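Local coordinates for protein transport protein SEC16 (Saccharomyces cerevisiae, PDB 3MZK) that helps initiate assembly of the COPII coat that forms transport vesicles at the endoplasmic reticulum and selects their cargo, and also takes part in autophagy, at residues 60-65 against 332-337; 85-90 against 101-106; 319-324 against 337-342; 357-362 against 379-384. One frame throughout, in Å; residues are numbered along the deposited sequence.

Interaction 1: residues 60-65 against 332-337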
loop_
_atom_site.group_PDB
_atom_site.type_symbol
_atom_site.label_atom_id
_atom_site.label_comp_id
_atom_site.label_asym_id
_atom_site.label_seq_id
_atom_site.Cartn_x
_atom_site.Cartn_y
_atom_site.Cartn_z
ATOM N N ASN B 60 -8.372 49.650 13.293
ATOM C CA ASN B 60 -8.582 48.395 14.009
ATOM C C ASN B 60 -7.448 48.094 14.976
ATOM O O ASN B 60 -6.278 48.123 14.595
ATOM C CB ASN B 60 -8.726 47.231 13.026
ATOM C CG ASN B 60 -10.056 47.240 12.304
ATOM O OD1 ASN B 60 -10.700 48.281 12.182
ATOM N ND2 ASN B 60 -10.480 46.075 11.827
ATOM N N ASP B 61 -7.789 47.805 16.229
ATOM C CA ASP B 61 -6.778 47.380 17.187
ATOM C C ASP B 61 -6.194 46.049 16.718
ATOM O O ASP B 61 -5.090 45.669 17.107
ATOM C CB ASP B 61 -7.370 47.256 18.594
ATOM N N MET B 62 -6.942 45.359 15.861
ATOM C CA MET B 62 -6.538 44.057 15.337
ATOM C C MET B 62 -5.173 44.113 14.657
ATOM O O MET B 62 -4.219 43.494 15.119
ATOM C CB MET B 62 -7.592 43.525 14.361
ATOM C CG MET B 62 -7.539 42.016 14.141
ATOM S SD MET B 62 -8.612 41.446 12.802
ATOM C CE MET B 62 -10.182 42.143 13.305
ATOM N N LEU B 63 -5.084 44.856 13.559
ATOM C CA LEU B 63 -3.821 45.007 12.839
ATOM C C LEU B 63 -2.704 45.597 13.697
ATOM O O LEU B 63 -1.533 45.283 13.492
ATOM C CB LEU B 63 -4.004 45.873 11.593
ATOM C CG LEU B 63 -4.853 45.289 10.467
ATOM C CD1 LEU B 63 -5.095 46.337 9.399
ATOM C CD2 LEU B 63 -4.192 44.055 9.873
ATOM N N LYS B 64 -3.066 46.456 14.647
ATOM C CA LYS B 64 -2.079 47.142 15.481
ATOM C C LYS B 64 -1.447 46.222 16.517
ATOM O O LYS B 64 -0.275 46.368 16.855
ATOM C CB LYS B 64 -2.697 48.359 16.178
ATOM N N SER B 65 -2.229 45.271 17.015
ATOM C CA SER B 65 -1.782 44.407 18.102
ATOM C C SER B 65 -1.079 43.142 17.607
ATOM O O SER B 65 -0.285 42.544 18.333
ATOM C CB SER B 65 -2.966 44.031 18.996
ATOM O OG SER B 65 -3.986 43.385 18.250
ATOM N N SER B 332 -8.540 37.955 6.519
ATOM C CA SER B 332 -7.801 37.202 5.510
ATOM C C SER B 332 -6.296 37.428 5.607
ATOM O O SER B 332 -5.514 36.485 5.507
ATOM C CB SER B 332 -8.288 37.559 4.107
ATOM O OG SER B 332 -7.586 36.818 3.124
ATOM N N ILE B 333 -5.887 38.678 5.796
ATOM C CA ILE B 333 -4.467 38.979 5.920
ATOM C C ILE B 333 -3.850 38.183 7.059
ATOM O O ILE B 333 -2.822 37.527 6.890
ATOM C CB ILE B 333 -4.225 40.471 6.183
ATOM C CG1 ILE B 333 -4.726 41.304 5.009
ATOM C CG2 ILE B 333 -2.746 40.742 6.430
ATOM C CD1 ILE B 333 -4.574 42.792 5.231
ATOM N N LEU B 334 -4.490 38.248 8.222
ATOM C CA LEU B 334 -3.979 37.610 9.425
ATOM C C LEU B 334 -4.126 36.088 9.369
ATOM O O LEU B 334 -3.171 35.352 9.622
ATOM C CB LEU B 334 -4.678 38.181 10.663
ATOM C CG LEU B 334 -4.568 39.700 10.837
ATOM C CD1 LEU B 334 -5.375 40.177 12.025
ATOM C CD2 LEU B 334 -3.119 40.137 10.980
ATOM N N TRP B 335 -5.323 35.617 9.035
ATOM C CA TRP B 335 -5.540 34.187 8.878
ATOM C C TRP B 335 -4.502 33.590 7.938
ATOM O O TRP B 335 -3.846 32.605 8.278
ATOM C CB TRP B 335 -6.940 33.899 8.351
ATOM C CG TRP B 335 -8.002 34.157 9.352
ATOM C CD1 TRP B 335 -7.848 34.247 10.703
ATOM C CD2 TRP B 335 -9.392 34.371 9.089
ATOM N NE1 TRP B 335 -9.060 34.496 11.301
ATOM C CE2 TRP B 335 -10.024 34.578 10.330
ATOM C CE3 TRP B 335 -10.164 34.408 7.922
ATOM C CZ2 TRP B 335 -11.392 34.815 10.441
ATOM C CZ3 TRP B 335 -11.523 34.642 8.032
ATOM C CH2 TRP B 335 -12.123 34.842 9.282
ATOM N N ASP B 336 -4.345 34.189 6.761
ATOM C CA ASP B 336 -3.392 33.679 5.788
ATOM C C ASP B 336 -1.977 33.582 6.343
ATOM O O ASP B 336 -1.285 32.590 6.108
ATOM C CB ASP B 336 -3.412 34.505 4.506
ATOM C CG ASP B 336 -4.611 34.189 3.635
ATOM O OD1 ASP B 336 -5.205 33.109 3.833
ATOM O OD2 ASP B 336 -4.956 35.012 2.757
ATOM N N GLU B 337 -1.544 34.590 7.091
ATOM C CA GLU B 337 -0.190 34.556 7.643
ATOM C C GLU B 337 -0.048 33.537 8.772
ATOM O O GLU B 337 0.982 32.875 8.895
ATOM C CB GLU B 337 0.270 35.938 8.106
ATOM C CG GLU B 337 1.703 35.933 8.602
ATOM C CD GLU B 337 2.287 37.321 8.728
ATOM O OE1 GLU B 337 1.617 38.293 8.322
ATOM O OE2 GLU B 337 3.426 37.433 9.233
#
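Met62, Leu63 and Leu334 meet without a flat group among them: both faces of the contact are aliphatic or thioether. The flat groups come from around it, with Phe66 on Leu334 and Phe330 and His362 on Leu63. No ring of the two segments takes part; the indole of Trp335 turns to another part of the core, where it packs edge-to-face with Trp103. Leu334 acts as a two-pronged fork. Its CD1 lies 3.5 Å from CG of Met62 and 3.6 Å from SD of the same residue, while its other branch, CD2, is 4.2 Å from CD2 of Leu63. Met62 points this way because its CG is anti to the backbone N (chi1 -159°). The chain then bends at the thioether (chi3 -54°), leaving CE 5.3 Å from Leu334 CD1, so CG and SD do the touching and the methyl end veers off. One turn later Glu337 holds the backbone N of Leu70 and the hydroxyl of Tyr378. Short helix 61-65 thus rests on helix 330-344 across a sequence gap of 267 residues. Such a meeting of early and late parts of the chain is consistent with the ACE1 fold, whose helical chain doubles back on itself.

Interaction 2: residues 85-90 against 101-106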
loop_
_atom_site.group_PDB
_atom_site.type_symbol
_atom_site.label_atom_id
_atom_site.label_comp_id
_atom_site.label_asym_id
_atom_site.label_seq_id
_atom_site.Cartn_x
_atom_site.Cartn_y
_atom_site.Cartn_z
ATOM N N GLU B 85 -5.964 34.332 21.666
ATOM C CA GLU B 85 -6.901 34.282 22.782
ATOM C C GLU B 85 -7.589 35.634 22.936
ATOM O O GLU B 85 -8.814 35.743 22.849
ATOM C CB GLU B 85 -6.179 33.945 24.087
ATOM C CG GLU B 85 -5.752 32.501 24.260
ATOM C CD GLU B 85 -5.022 32.281 25.578
ATOM O OE1 GLU B 85 -4.817 33.270 26.316
ATOM O OE2 GLU B 85 -4.654 31.124 25.874
ATOM N N THR B 86 -6.780 36.664 23.160
ATOM C CA THR B 86 -7.283 38.014 23.365
ATOM C C THR B 86 -8.241 38.434 22.268
ATOM O O THR B 86 -9.387 38.794 22.535
ATOM C CB THR B 86 -6.135 39.026 23.403
ATOM O OG1 THR B 86 -5.171 38.621 24.382
ATOM C CG2 THR B 86 -6.661 40.407 23.747
ATOM N N THR B 87 -7.757 38.386 21.032
ATOM C CA THR B 87 -8.532 38.820 19.878
ATOM C C THR B 87 -9.861 38.082 19.785
ATOM O O THR B 87 -10.915 38.705 19.642
ATOM C CB THR B 87 -7.753 38.611 18.570
ATOM O OG1 THR B 87 -6.497 39.298 18.641
ATOM C CG2 THR B 87 -8.551 39.139 17.394
ATOM N N ILE B 88 -9.799 36.756 19.869
ATOM C CA ILE B 88 -10.989 35.916 19.791
ATOM C C ILE B 88 -12.001 36.260 20.879
ATOM O O ILE B 88 -13.207 36.291 20.630
ATOM C CB ILE B 88 -10.621 34.423 19.884
ATOM C CG1 ILE B 88 -9.778 34.009 18.677
ATOM C CG2 ILE B 88 -11.875 33.569 19.969
ATOM C CD1 ILE B 88 -9.178 32.631 18.796
ATOM N N LYS B 89 -11.509 36.521 22.085
ATOM C CA LYS B 89 -12.376 36.919 23.184
ATOM C C LYS B 89 -13.082 38.229 22.851
ATOM O O LYS B 89 -14.309 38.285 22.773
ATOM C CB LYS B 89 -11.578 37.065 24.482
ATOM N N SER B 90 -12.294 39.280 22.643
ATOM C CA SER B 90 -12.835 40.601 22.350
ATOM C C SER B 90 -13.810 40.582 21.178
ATOM O O SER B 90 -14.866 41.206 21.234
ATOM C CB SER B 90 -11.703 41.595 22.081
ATOM O OG SER B 90 -10.756 41.054 21.179
ATOM N N THR B 101 -15.585 29.939 13.819
ATOM C CA THR B 101 -15.039 28.653 13.409
ATOM C C THR B 101 -13.580 28.748 12.948
ATOM O O THR B 101 -12.701 28.099 13.519
ATOM C CB THR B 101 -15.879 28.016 12.282
ATOM O OG1 THR B 101 -17.219 27.790 12.743
ATOM C CG2 THR B 101 -15.265 26.690 11.835
ATOM N N ILE B 102 -13.334 29.550 11.915
ATOM C CA ILE B 102 -11.994 29.693 11.347
ATOM C C ILE B 102 -10.984 30.220 12.363
ATOM O O ILE B 102 -9.855 29.732 12.446
ATOM C CB ILE B 102 -12.003 30.621 10.117
ATOM C CG1 ILE B 102 -12.772 29.969 8.970
ATOM C CG2 ILE B 102 -10.585 30.958 9.683
ATOM C CD1 ILE B 102 -13.070 30.914 7.838
ATOM N N TRP B 103 -11.390 31.230 13.124
ATOM C CA TRP B 103 -10.560 31.744 14.202
ATOM C C TRP B 103 -10.082 30.599 15.092
ATOM O O TRP B 103 -8.883 30.391 15.278
ATOM C CB TRP B 103 -11.348 32.746 15.048
ATOM C CG TRP B 103 -11.369 34.138 14.504
ATOM C CD1 TRP B 103 -12.460 34.839 14.076
ATOM C CD2 TRP B 103 -10.243 35.008 14.338
ATOM N NE1 TRP B 103 -12.082 36.091 13.654
ATOM C CE2 TRP B 103 -10.727 36.218 13.803
ATOM C CE3 TRP B 103 -8.875 34.878 14.589
ATOM C CZ2 TRP B 103 -9.889 37.291 13.515
ATOM C CZ3 TRP B 103 -8.046 35.946 14.301
ATOM C CH2 TRP B 103 -8.556 37.138 13.772
ATOM N N GLN B 104 -11.041 29.854 15.629
ATOM C CA GLN B 104 -10.761 28.816 16.607
ATOM C C GLN B 104 -10.051 27.613 15.997
ATOM O O GLN B 104 -9.257 26.944 16.666
ATOM C CB GLN B 104 -12.054 28.390 17.301
ATOM C CG GLN B 104 -12.627 29.471 18.203
ATOM C CD GLN B 104 -14.068 29.220 18.589
ATOM O OE1 GLN B 104 -14.848 28.666 17.814
ATOM N NE2 GLN B 104 -14.431 29.632 19.796
ATOM N N LEU B 105 -10.339 27.338 14.730
ATOM C CA LEU B 105 -9.686 26.243 14.030
ATOM C C LEU B 105 -8.192 26.512 13.904
ATOM O O LEU B 105 -7.367 25.651 14.221
ATOM C CB LEU B 105 -10.302 26.054 12.650
ATOM C CG LEU B 105 -9.606 25.025 11.761
ATOM C CD1 LEU B 105 -9.554 23.682 12.459
ATOM C CD2 LEU B 105 -10.311 24.911 10.414
ATOM N N LEU B 106 -7.852 27.714 13.448
ATOM C CA LEU B 106 -6.456 28.118 13.320
ATOM C C LEU B 106 -5.742 28.135 14.671
ATOM O O LEU B 106 -4.555 27.811 14.760
ATOM C CB LEU B 106 -6.353 29.481 12.637
ATOM C CG LEU B 106 -6.588 29.469 11.123
ATOM C CD1 LEU B 106 -6.684 30.882 10.581
ATOM C CD2 LEU B 106 -5.482 28.700 10.415
#
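Trp103 presents its side chain to two consecutive residues, Thr87 and Ile88, and meets them in two different ways. The setting is a pair of helices that follow one another in the chain, 77-94 and 101-111, joined by a short connection in the family's mid-region and packed as neighbours within the all-helical body. The Thr87 side chain crosses that of Trp103 at about a right angle, and its methyl CG2 comes within 4.1 Å of CH2, at the far end of the six-membered ring. Ile88 runs the other way along the tryptophan side chain, so the two side chains lie side by side and point opposite ways; its CG1 is 4.2 Å from the Trp103 CB. Both approaches to the ring are oblique. The tryptophan side chain touches helix 77-94 at its CB and at the outer end of the ring.

Thr87 is divided between two tasks by its first torsion (chi1 -56°): CG2 is placed anti to the backbone N and faces the tryptophan, whereas OG1, on another branch, is bonded to the carbonyl oxygen of Trp83 one turn back. The hydroxyl is thereby satisfied inside its own helix and the methyl is left to do the packing. Gln104 adds only a loose flank, its CG 4.5 Å from Ile88 CG2. The terminal methyl of Ile88, CD1, reaches past the tryptophan CB to lie 4.2 Å from the backbone O of Trp103.

Interaction 3: residues 319-324 against 337-342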
loop_
_atom_site.group_PDB
_atom_site.type_symbol
_atom_site.label_atom_id
_atom_site.label_comp_id
_atom_site.label_asym_id
_atom_site.label_seq_id
_atom_site.Cartn_x
_atom_site.Cartn_y
_atom_site.Cartn_z
ATOM N N VAL B 319 -11.257 25.292 -9.334
ATOM C CA VAL B 319 -11.288 25.954 -8.034
ATOM C C VAL B 319 -9.888 26.186 -7.470
ATOM O O VAL B 319 -9.023 25.318 -7.552
ATOM C CB VAL B 319 -12.153 25.167 -7.030
ATOM C CG1 VAL B 319 -11.803 25.550 -5.597
ATOM C CG2 VAL B 319 -13.632 25.399 -7.316
ATOM N N ILE B 320 -9.676 27.371 -6.904
ATOM C CA ILE B 320 -8.373 27.754 -6.367
ATOM C C ILE B 320 -8.457 28.113 -4.877
ATOM O O ILE B 320 -9.389 28.790 -4.451
ATOM C CB ILE B 320 -7.791 28.947 -7.166
ATOM C CG1 ILE B 320 -7.528 28.532 -8.615
ATOM C CG2 ILE B 320 -6.515 29.482 -6.525
ATOM C CD1 ILE B 320 -6.987 29.648 -9.484
ATOM N N PHE B 321 -7.495 27.646 -4.086
ATOM C CA PHE B 321 -7.399 28.065 -2.692
ATOM C C PHE B 321 -6.340 29.146 -2.595
ATOM O O PHE B 321 -5.181 28.862 -2.293
ATOM C CB PHE B 321 -7.019 26.898 -1.784
ATOM C CG PHE B 321 -7.148 27.201 -0.315
ATOM C CD1 PHE B 321 -6.372 26.520 0.621
ATOM C CD2 PHE B 321 -8.058 28.148 0.133
ATOM C CE1 PHE B 321 -6.491 26.789 1.978
ATOM C CE2 PHE B 321 -8.185 28.430 1.486
ATOM C CZ PHE B 321 -7.401 27.754 2.412
ATOM N N GLU B 322 -6.758 30.385 -2.847
ATOM C CA GLU B 322 -5.855 31.528 -2.987
ATOM C C GLU B 322 -5.663 32.253 -1.654
ATOM O O GLU B 322 -4.568 32.731 -1.346
ATOM C CB GLU B 322 -6.412 32.487 -4.048
ATOM C CG GLU B 322 -5.440 33.528 -4.588
ATOM C CD GLU B 322 -6.075 34.430 -5.649
ATOM O OE1 GLU B 322 -7.268 34.234 -5.972
ATOM O OE2 GLU B 322 -5.382 35.339 -6.159
ATOM N N SER B 323 -6.730 32.314 -0.859
ATOM C CA SER B 323 -6.699 32.988 0.435
ATOM C C SER B 323 -7.876 32.574 1.313
ATOM O O SER B 323 -8.937 32.193 0.818
ATOM C CB SER B 323 -6.762 34.492 0.234
ATOM O OG SER B 323 -7.995 34.838 -0.373
ATOM N N ILE B 324 -7.692 32.673 2.621
ATOM C CA ILE B 324 -8.765 32.383 3.564
ATOM C C ILE B 324 -9.690 33.599 3.675
ATOM O O ILE B 324 -9.330 34.614 4.270
ATOM C CB ILE B 324 -8.196 31.971 4.943
ATOM C CG1 ILE B 324 -7.171 30.846 4.765
ATOM C CG2 ILE B 324 -9.308 31.537 5.885
ATOM C CD1 ILE B 324 -6.501 30.425 6.034
ATOM N N GLU B 337 -1.544 34.590 7.091
ATOM C CA GLU B 337 -0.190 34.556 7.643
ATOM C C GLU B 337 -0.048 33.537 8.772
ATOM O O GLU B 337 0.982 32.875 8.895
ATOM C CB GLU B 337 0.270 35.938 8.106
ATOM C CG GLU B 337 1.703 35.933 8.602
ATOM C CD GLU B 337 2.287 37.321 8.728
ATOM O OE1 GLU B 337 1.617 38.293 8.322
ATOM O OE2 GLU B 337 3.426 37.433 9.233
ATOM N N ILE B 338 -1.087 33.412 9.589
ATOM C CA ILE B 338 -1.114 32.403 10.643
ATOM C C ILE B 338 -1.095 30.990 10.056
ATOM O O ILE B 338 -0.335 30.123 10.506
ATOM C CB ILE B 338 -2.349 32.574 11.542
ATOM C CG1 ILE B 338 -2.227 33.872 12.347
ATOM C CG2 ILE B 338 -2.517 31.364 12.461
ATOM C CD1 ILE B 338 -3.442 34.211 13.183
ATOM N N TYR B 339 -1.929 30.769 9.045
ATOM C CA TYR B 339 -1.973 29.491 8.348
ATOM C C TYR B 339 -0.598 29.165 7.775
ATOM O O TYR B 339 -0.181 28.009 7.767
ATOM C CB TYR B 339 -3.023 29.538 7.239
ATOM C CG TYR B 339 -3.347 28.207 6.604
ATOM C CD1 TYR B 339 -3.750 27.124 7.380
ATOM C CD2 TYR B 339 -3.284 28.040 5.223
ATOM C CE1 TYR B 339 -4.060 25.898 6.801
ATOM C CE2 TYR B 339 -3.594 26.820 4.633
ATOM C CZ TYR B 339 -3.982 25.754 5.429
ATOM O OH TYR B 339 -4.288 24.543 4.854
ATOM N N GLU B 340 0.112 30.187 7.310
ATOM C CA GLU B 340 1.456 29.984 6.777
ATOM C C GLU B 340 2.419 29.581 7.885
ATOM O O GLU B 340 3.215 28.652 7.726
ATOM C CB GLU B 340 1.962 31.249 6.091
ATOM C CG GLU B 340 3.333 31.102 5.462
ATOM C CD GLU B 340 3.866 32.415 4.927
ATOM O OE1 GLU B 340 3.798 33.422 5.664
ATOM O OE2 GLU B 340 4.345 32.446 3.773
ATOM N N TYR B 341 2.344 30.288 9.009
ATOM C CA TYR B 341 3.191 29.983 10.153
ATOM C C TYR B 341 3.034 28.524 10.567
ATOM O O TYR B 341 4.012 27.860 10.894
ATOM C CB TYR B 341 2.865 30.907 11.324
ATOM C CG TYR B 341 3.761 30.713 12.526
ATOM C CD1 TYR B 341 5.096 31.092 12.486
ATOM C CD2 TYR B 341 3.270 30.155 13.704
ATOM C CE1 TYR B 341 5.921 30.918 13.581
ATOM C CE2 TYR B 341 4.088 29.981 14.808
ATOM C CZ TYR B 341 5.413 30.365 14.739
ATOM O OH TYR B 341 6.235 30.196 15.828
ATOM N N ILE B 342 1.801 28.030 10.546
ATOM C CA ILE B 342 1.523 26.650 10.933
ATOM C C ILE B 342 2.256 25.654 10.028
ATOM O O ILE B 342 2.834 24.674 10.504
ATOM C CB ILE B 342 0.007 26.367 10.933
ATOM C CG1 ILE B 342 -0.673 27.148 12.058
ATOM C CG2 ILE B 342 -0.263 24.888 11.090
ATOM C CD1 ILE B 342 -2.177 27.126 11.985
#
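The terminal methyl of Ile324 meets Tyr339 obliquely where CB joins the ring, and the ring of Phe321 meets it farther out. The methyl, CD1, is 3.8 Å from Tyr339 CB and 3.9 Å from CG, with CD2 of the ring only slightly more distant. The isoleucine comes in at about a right angle to the tyrosine side chain. Farther along the same side of the ring, Tyr339 CE2 is 3.9 Å from CE1 of Phe321, and there the two side chains cross obliquely. With CG anti to the backbone N (chi1 -169°), the tyrosine extends from its helix toward the loop, and its hydroxyl goes on to bond the carbonyl oxygen of Val306. The polar end of this buried residue thus has a mate beyond the apolar contact.

Residues 319-324 belong to the long connection between helices 294-303 and 330-344, both part of the alpha-helical ACE1-like body of Sec16, so the contact fastens an irregular segment to the helix that follows it, within the Sec23-binding family region. Backbone hydrogen bonds tie Val319 to Val313 and Phe321 to Ser309, giving the segment a second hold on its own connection. The aromatic cluster extends further: Phe321 meets the ring of Phe301 with planes about 50° apart, and Tyr339 packs edge-to-face with Phe343. Ile302 touches both Ile324 and Tyr339, while Ile102 reaches Ile324 from helix 101-111.

Interaction 4: residues 357-362 against 379-384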
loop_
_atom_site.group_PDB
_atom_site.type_symbol
_atom_site.label_atom_id
_atom_site.label_comp_id
_atom_site.label_asym_id
_atom_site.label_seq_id
_atom_site.Cartn_x
_atom_site.Cartn_y
_atom_site.Cartn_z
ATOM N N PRO B 357 2.104 39.141 -2.201
ATOM C CA PRO B 357 1.404 40.390 -2.498
ATOM C C PRO B 357 0.547 40.845 -1.324
ATOM O O PRO B 357 0.547 42.030 -1.001
ATOM C CB PRO B 357 0.520 40.007 -3.681
ATOM C CG PRO B 357 1.298 38.956 -4.369
ATOM C CD PRO B 357 1.949 38.161 -3.287
ATOM N N GLN B 358 -0.158 39.917 -0.687
ATOM C CA GLN B 358 -1.038 40.268 0.421
ATOM C C GLN B 358 -0.241 40.817 1.594
ATOM O O GLN B 358 -0.711 41.701 2.298
ATOM C CB GLN B 358 -1.875 39.069 0.864
ATOM C CG GLN B 358 -3.004 39.420 1.820
ATOM C CD GLN B 358 -3.800 38.197 2.265
ATOM O OE1 GLN B 358 -5.031 38.194 2.232
ATOM N NE2 GLN B 358 -3.093 37.156 2.694
ATOM N N LYS B 359 0.965 40.294 1.799
ATOM C CA LYS B 359 1.834 40.773 2.872
ATOM C C LYS B 359 2.284 42.215 2.639
ATOM O O LYS B 359 2.332 43.020 3.573
ATOM C CB LYS B 359 3.057 39.871 3.024
ATOM C CG LYS B 359 2.745 38.483 3.542
ATOM C CD LYS B 359 4.023 37.742 3.882
ATOM C CE LYS B 359 3.750 36.307 4.269
ATOM N NZ LYS B 359 5.025 35.559 4.433
ATOM N N ILE B 360 2.622 42.533 1.392
ATOM C CA ILE B 360 3.023 43.887 1.029
ATOM C C ILE B 360 1.840 44.824 1.215
ATOM O O ILE B 360 1.976 45.934 1.733
ATOM C CB ILE B 360 3.515 43.958 -0.426
ATOM C CG1 ILE B 360 4.703 43.017 -0.635
ATOM C CG2 ILE B 360 3.897 45.385 -0.801
ATOM C CD1 ILE B 360 5.228 43.024 -2.050
ATOM N N TYR B 361 0.673 44.361 0.790
ATOM C CA TYR B 361 -0.569 45.095 0.975
ATOM C C TYR B 361 -0.835 45.317 2.460
ATOM O O TYR B 361 -1.391 46.343 2.858
ATOM C CB TYR B 361 -1.707 44.318 0.320
ATOM C CG TYR B 361 -3.091 44.641 0.814
ATOM C CD1 TYR B 361 -3.643 45.898 0.632
ATOM C CD2 TYR B 361 -3.863 43.668 1.433
ATOM C CE1 TYR B 361 -4.923 46.179 1.070
ATOM C CE2 TYR B 361 -5.138 43.941 1.875
ATOM C CZ TYR B 361 -5.662 45.193 1.690
ATOM O OH TYR B 361 -6.932 45.451 2.129
ATOM N N HIS B 362 -0.427 44.346 3.271
ATOM C CA HIS B 362 -0.538 44.438 4.721
ATOM C C HIS B 362 0.322 45.602 5.205
ATOM O O HIS B 362 -0.156 46.486 5.911
ATOM C CB HIS B 362 -0.096 43.116 5.363
ATOM C CG HIS B 362 -0.241 43.071 6.853
ATOM N ND1 HIS B 362 0.250 42.033 7.614
ATOM C CD2 HIS B 362 -0.819 43.936 7.723
ATOM C CE1 HIS B 362 -0.016 42.259 8.890
ATOM N NE2 HIS B 362 -0.662 43.406 8.983
ATOM N N THR B 379 8.416 45.338 5.667
ATOM C CA THR B 379 9.189 45.600 4.458
ATOM C C THR B 379 10.579 44.965 4.545
ATOM O O THR B 379 11.065 44.376 3.580
ATOM C CB THR B 379 9.306 47.112 4.152
ATOM O OG1 THR B 379 10.151 47.746 5.120
ATOM C CG2 THR B 379 7.932 47.765 4.160
ATOM N N ASP B 380 11.211 45.074 5.708
ATOM C CA ASP B 380 12.523 44.471 5.913
ATOM C C ASP B 380 12.474 42.951 5.779
ATOM O O ASP B 380 13.224 42.362 4.994
ATOM C CB ASP B 380 13.094 44.875 7.271
ATOM C CG ASP B 380 13.699 46.267 7.254
ATOM O OD1 ASP B 380 13.551 46.979 6.237
ATOM O OD2 ASP B 380 14.320 46.655 8.264
ATOM N N TYR B 381 11.590 42.319 6.543
ATOM C CA TYR B 381 11.434 40.876 6.463
ATOM C C TYR B 381 11.103 40.446 5.042
ATOM O O TYR B 381 11.648 39.462 4.537
ATOM C CB TYR B 381 10.347 40.390 7.420
ATOM C CG TYR B 381 9.931 38.957 7.176
ATOM C CD1 TYR B 381 10.734 37.897 7.582
ATOM C CD2 TYR B 381 8.735 38.663 6.535
ATOM C CE1 TYR B 381 10.355 36.586 7.355
ATOM C CE2 TYR B 381 8.347 37.357 6.303
ATOM C CZ TYR B 381 9.161 36.323 6.715
ATOM O OH TYR B 381 8.775 35.020 6.488
ATOM N N LEU B 382 10.208 41.189 4.399
ATOM C CA LEU B 382 9.756 40.840 3.060
ATOM C C LEU B 382 10.877 40.973 2.043
ATOM O O LEU B 382 10.905 40.253 1.048
ATOM C CB LEU B 382 8.557 41.694 2.655
ATOM C CG LEU B 382 7.251 41.364 3.383
ATOM C CD1 LEU B 382 6.178 42.401 3.084
ATOM C CD2 LEU B 382 6.779 39.967 3.010
ATOM N N SER B 383 11.804 41.891 2.299
ATOM C CA SER B 383 12.956 42.064 1.424
ATOM C C SER B 383 13.747 40.768 1.320
ATOM O O SER B 383 13.951 40.240 0.228
ATOM C CB SER B 383 13.853 43.204 1.913
ATOM O OG SER B 383 13.269 44.466 1.635
ATOM N N SER B 384 14.186 40.253 2.460
ATOM C CA SER B 384 14.928 38.997 2.480
ATOM C C SER B 384 14.079 37.880 1.889
ATOM O O SER B 384 14.582 36.999 1.191
ATOM C CB SER B 384 15.338 38.641 3.907
ATOM O OG SER B 384 14.198 38.495 4.736
#
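This is an antiparallel helix-helix packing contact between two successive helices, 356-368 and 372-387, its centre about 25 Å from the centre of the chain and inside the Sec23-binding family region. The short segments run at 158° to one another with axes 10.4 Å apart, the geometry of an alpha-helical hairpin. Leu382 fills the gap between them. Its CD2 lies 3.6 Å from CD and 3.7 Å from CB of Lys359, passing obliquely over the aliphatic stem of the lysine. Its CD1 reaches to 4.0 Å from CG1 of Ile360 while staying close to the Lys359 backbone. Cutting Leu382 back to an alanine is likely to open a gap between the helices and leave the lysine stem and Ile360 without their shared apolar partner.

Beyond CG the Lys359 chain is fully extended, which carries its ammonium past the leucine. There NZ sits 4.2 Å from Tyr381 CE2, at the edge of the ring and near its plane, so the approach is no cation-pi stack over the face. Its real mate is Glu340 of helix 330-344, in a salt bridge. On the second helix, Thr379 O takes both the backbone N and the OG of Ser383, from opposite faces of its carbonyl plane. Ile360 is also packed by Leu399 and Val406 of helix 394-409 and by an apolar side chain of another protein's chain. Lys359 therefore serves two chemistries, its methylenes packing against leucine while its charge is probably compensated by the glutamate.

Helix 330-344 is the common spine: interactions 1 and 3 both use it and share Glu337, with centres 14 Å apart. Interaction 2 joins it through the indoles of interactions 1 and 2, where Trp335 NE1 lies 3.3 Å from Trp103 CD2, and through Leu106 CD2, which lies 3.8 Å from Tyr339 CD1 of interaction 3. Interaction 4 is tied to the spine by polar bonds: Gln358 NE2 is 2.8 Å from Asp336 OD2 of interaction 1, and Lys359 NZ is 2.8 Å from Glu340 OE1 of interaction 3. Interactions 2 and 4 do not touch, their nearest atoms being about 11 Å apart, so the spine bridges them.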